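Lipoprotein (Clostridioides difficile, PDB 7RAG) probably activates the CwlD amidase allosterically during spore formation, as the GerS lipoprotein of a LolA-like family that forms a complex with this enzyme. Local coordinates at residues 99-104 with 162-167. Sequence-based numbering, arbitrary orientation.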
loop_
_atom_site.group_PDB
_atom_site.type_symbol
_atom_site.label_atom_id
_atom_site.label_comp_id
_atom_site.label_asym_id
_atom_site.label_seq_id
_atom_site.Cartn_x
_atom_site.Cartn_y
_atom_site.Cartn_z
ATOM N N LEU A 99 -0.106 -16.356 9.332
ATOM C CA LEU A 99 -0.833 -15.327 8.591
ATOM C C LEU A 99 -1.947 -15.905 7.730
ATOM O O LEU A 99 -2.903 -15.198 7.395
ATOM C CB LEU A 99 0.117 -14.558 7.677
ATOM C CG LEU A 99 1.061 -13.552 8.305
ATOM C CD1 LEU A 99 2.472 -14.144 8.436
ATOM C CD2 LEU A 99 1.048 -12.334 7.422
ATOM N N PHE A 100 -1.800 -17.157 7.319
ATOM C CA PHE A 100 -2.765 -17.859 6.498
ATOM C C PHE A 100 -2.557 -19.333 6.778
ATOM O O PHE A 100 -1.537 -19.735 7.345
ATOM C CB PHE A 100 -2.606 -17.550 4.997
ATOM C CG PHE A 100 -1.200 -17.759 4.473
ATOM C CD1 PHE A 100 -0.821 -18.969 3.929
ATOM C CD2 PHE A 100 -0.253 -16.745 4.561
ATOM C CE1 PHE A 100 0.469 -19.162 3.472
ATOM C CE2 PHE A 100 1.034 -16.935 4.115
ATOM C CZ PHE A 100 1.400 -18.146 3.565
ATOM N N VAL A 101 -3.539 -20.138 6.393
ATOM C CA VAL A 101 -3.384 -21.577 6.523
ATOM C C VAL A 101 -2.449 -22.047 5.412
ATOM O O VAL A 101 -2.648 -21.731 4.234
ATOM C CB VAL A 101 -4.754 -22.272 6.504
ATOM C CG1 VAL A 101 -5.703 -21.513 5.619
ATOM C CG2 VAL A 101 -4.639 -23.723 6.081
ATOM N N GLY A 102 -1.378 -22.749 5.791
ATOM C CA GLY A 102 -0.250 -23.008 4.916
ATOM C C GLY A 102 0.999 -22.223 5.272
ATOM O O GLY A 102 2.094 -22.571 4.808
ATOM N N ASP A 103 0.868 -21.173 6.082
ATOM C CA ASP A 103 2.018 -20.401 6.539
ATOM C C ASP A 103 2.736 -21.175 7.634
ATOM O O ASP A 103 2.173 -21.412 8.699
ATOM C CB ASP A 103 1.560 -19.036 7.045
ATOM C CG ASP A 103 2.686 -18.205 7.614
ATOM O OD1 ASP A 103 3.876 -18.524 7.377
ATOM O OD2 ASP A 103 2.367 -17.214 8.326
ATOM N N PHE A 104 3.973 -21.561 7.379
ATOM C CA PHE A 104 4.728 -22.382 8.314
ATOM C C PHE A 104 6.009 -21.741 8.811
ATOM O O PHE A 104 6.411 -22.035 9.939
ATOM C CB PHE A 104 5.083 -23.739 7.688
ATOM C CG PHE A 104 5.878 -23.626 6.435
ATOM C CD1 PHE A 104 7.261 -23.704 6.472
ATOM C CD2 PHE A 104 5.246 -23.427 5.220
ATOM C CE1 PHE A 104 8.005 -23.596 5.329
ATOM C CE2 PHE A 104 5.986 -23.317 4.053
ATOM C CZ PHE A 104 7.375 -23.398 4.111
ATOM N N PRO A 162 -9.205 -33.327 10.905
ATOM C CA PRO A 162 -8.676 -32.285 10.018
ATOM C C PRO A 162 -9.806 -31.461 9.413
ATOM O O PRO A 162 -10.698 -31.986 8.739
ATOM C CB PRO A 162 -7.920 -33.081 8.947
ATOM C CG PRO A 162 -7.657 -34.382 9.556
ATOM C CD PRO A 162 -8.792 -34.669 10.475
ATOM N N ARG A 163 -9.769 -30.157 9.670
ATOM C CA ARG A 163 -10.663 -29.238 8.987
ATOM C C ARG A 163 -10.017 -28.608 7.773
ATOM O O ARG A 163 -10.721 -28.293 6.810
ATOM C CB ARG A 163 -11.129 -28.137 9.940
ATOM C CG ARG A 163 -11.914 -28.654 11.090
ATOM C CD ARG A 163 -12.941 -29.601 10.567
ATOM N NE ARG A 163 -13.930 -29.887 11.585
ATOM C CZ ARG A 163 -15.235 -29.763 11.418
ATOM N NH1 ARG A 163 -15.712 -29.367 10.245
ATOM N NH2 ARG A 163 -16.044 -30.059 12.431
ATOM N N PHE A 164 -8.706 -28.370 7.818
ATOM C CA PHE A 164 -7.947 -27.890 6.673
ATOM C C PHE A 164 -6.789 -28.831 6.446
ATOM O O PHE A 164 -6.042 -29.116 7.387
ATOM C CB PHE A 164 -7.378 -26.477 6.872
ATOM C CG PHE A 164 -8.396 -25.413 6.830
ATOM C CD1 PHE A 164 -8.640 -24.726 5.651
ATOM C CD2 PHE A 164 -9.130 -25.103 7.972
ATOM C CE1 PHE A 164 -9.614 -23.732 5.617
ATOM C CE2 PHE A 164 -10.092 -24.124 7.942
ATOM C CZ PHE A 164 -10.334 -23.432 6.761
ATOM N N THR A 165 -6.621 -29.284 5.204
ATOM C CA THR A 165 -5.485 -30.115 4.826
ATOM C C THR A 165 -4.761 -29.455 3.665
ATOM O O THR A 165 -5.317 -29.335 2.570
ATOM C CB THR A 165 -5.911 -31.527 4.438
ATOM O OG1 THR A 165 -6.656 -32.103 5.515
ATOM C CG2 THR A 165 -4.674 -32.384 4.185
ATOM N N VAL A 166 -3.512 -29.071 3.895
ATOM C CA VAL A 166 -2.674 -28.488 2.870
ATOM C C VAL A 166 -1.640 -29.526 2.471
ATOM O O VAL A 166 -0.862 -29.985 3.311
ATOM C CB VAL A 166 -1.992 -27.205 3.366
ATOM C CG1 VAL A 166 -1.056 -26.668 2.297
ATOM C CG2 VAL A 166 -3.022 -26.173 3.780
ATOM N N LYS A 167 -1.609 -29.875 1.194
ATOM C CA LYS A 167 -0.544 -30.698 0.628
ATOM C C LYS A 167 0.335 -29.810 -0.238
ATOM O O LYS A 167 -0.155 -29.175 -1.184
ATOM C CB LYS A 167 -1.111 -31.869 -0.180
ATOM C CG LYS A 167 -1.601 -33.048 0.693
ATOM C CD LYS A 167 -2.635 -33.901 -0.021
ATOM C CE LYS A 167 -2.944 -35.198 0.755
ATOM N NZ LYS A 167 -2.503 -36.460 0.019
#
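V101 meets F164 and V166 through one methyl, CG2, and the apolar contact rests on that group. Its two nearest partners are V166 CG2, 3.7 Å from V101 CG2, and F164 CB, 4.0 Å from V101 CG2. Turned off a staggered position (chi1 33°), the V101 side chain brings CG2, roughly opposite the backbone N, to these two residues; the methyl approaches the F164 ring obliquely, 4.1 Å from V101 CG2 to F164 CD1. The V101 and F164 side chains cross at about a right angle. The area buried between 99-104 and 162-167 is small, 157 Å².

Hydrogen bonds within 99-104 shape the loop. D103 N hydrogen-bonds to F100 O at 3.1 Å, closing a type II beta turn from F100 to D103; G102 takes its third position, where positive phi (108°) suits a glycine. L99 N donates to the anti lone pair of D103 OD2 at 2.8 Å, nearly straight. D103 CB sits over the centre of one F100 ring face. G102 O is hydrogen-bonded to Y168 OH, just beyond 162-167.

On the strand side, R163 and F164 lie jointly opposite V155, forming a classic bulge, and F164 to K167 pair antiparallel with a strand of the second GerS subunit. V101 and F164 also pack against the amidase chain. A turn held by its own hydrogen bonds thus offers one methyl to a sheet continuing into the second subunit, making the direct tie apolar and small.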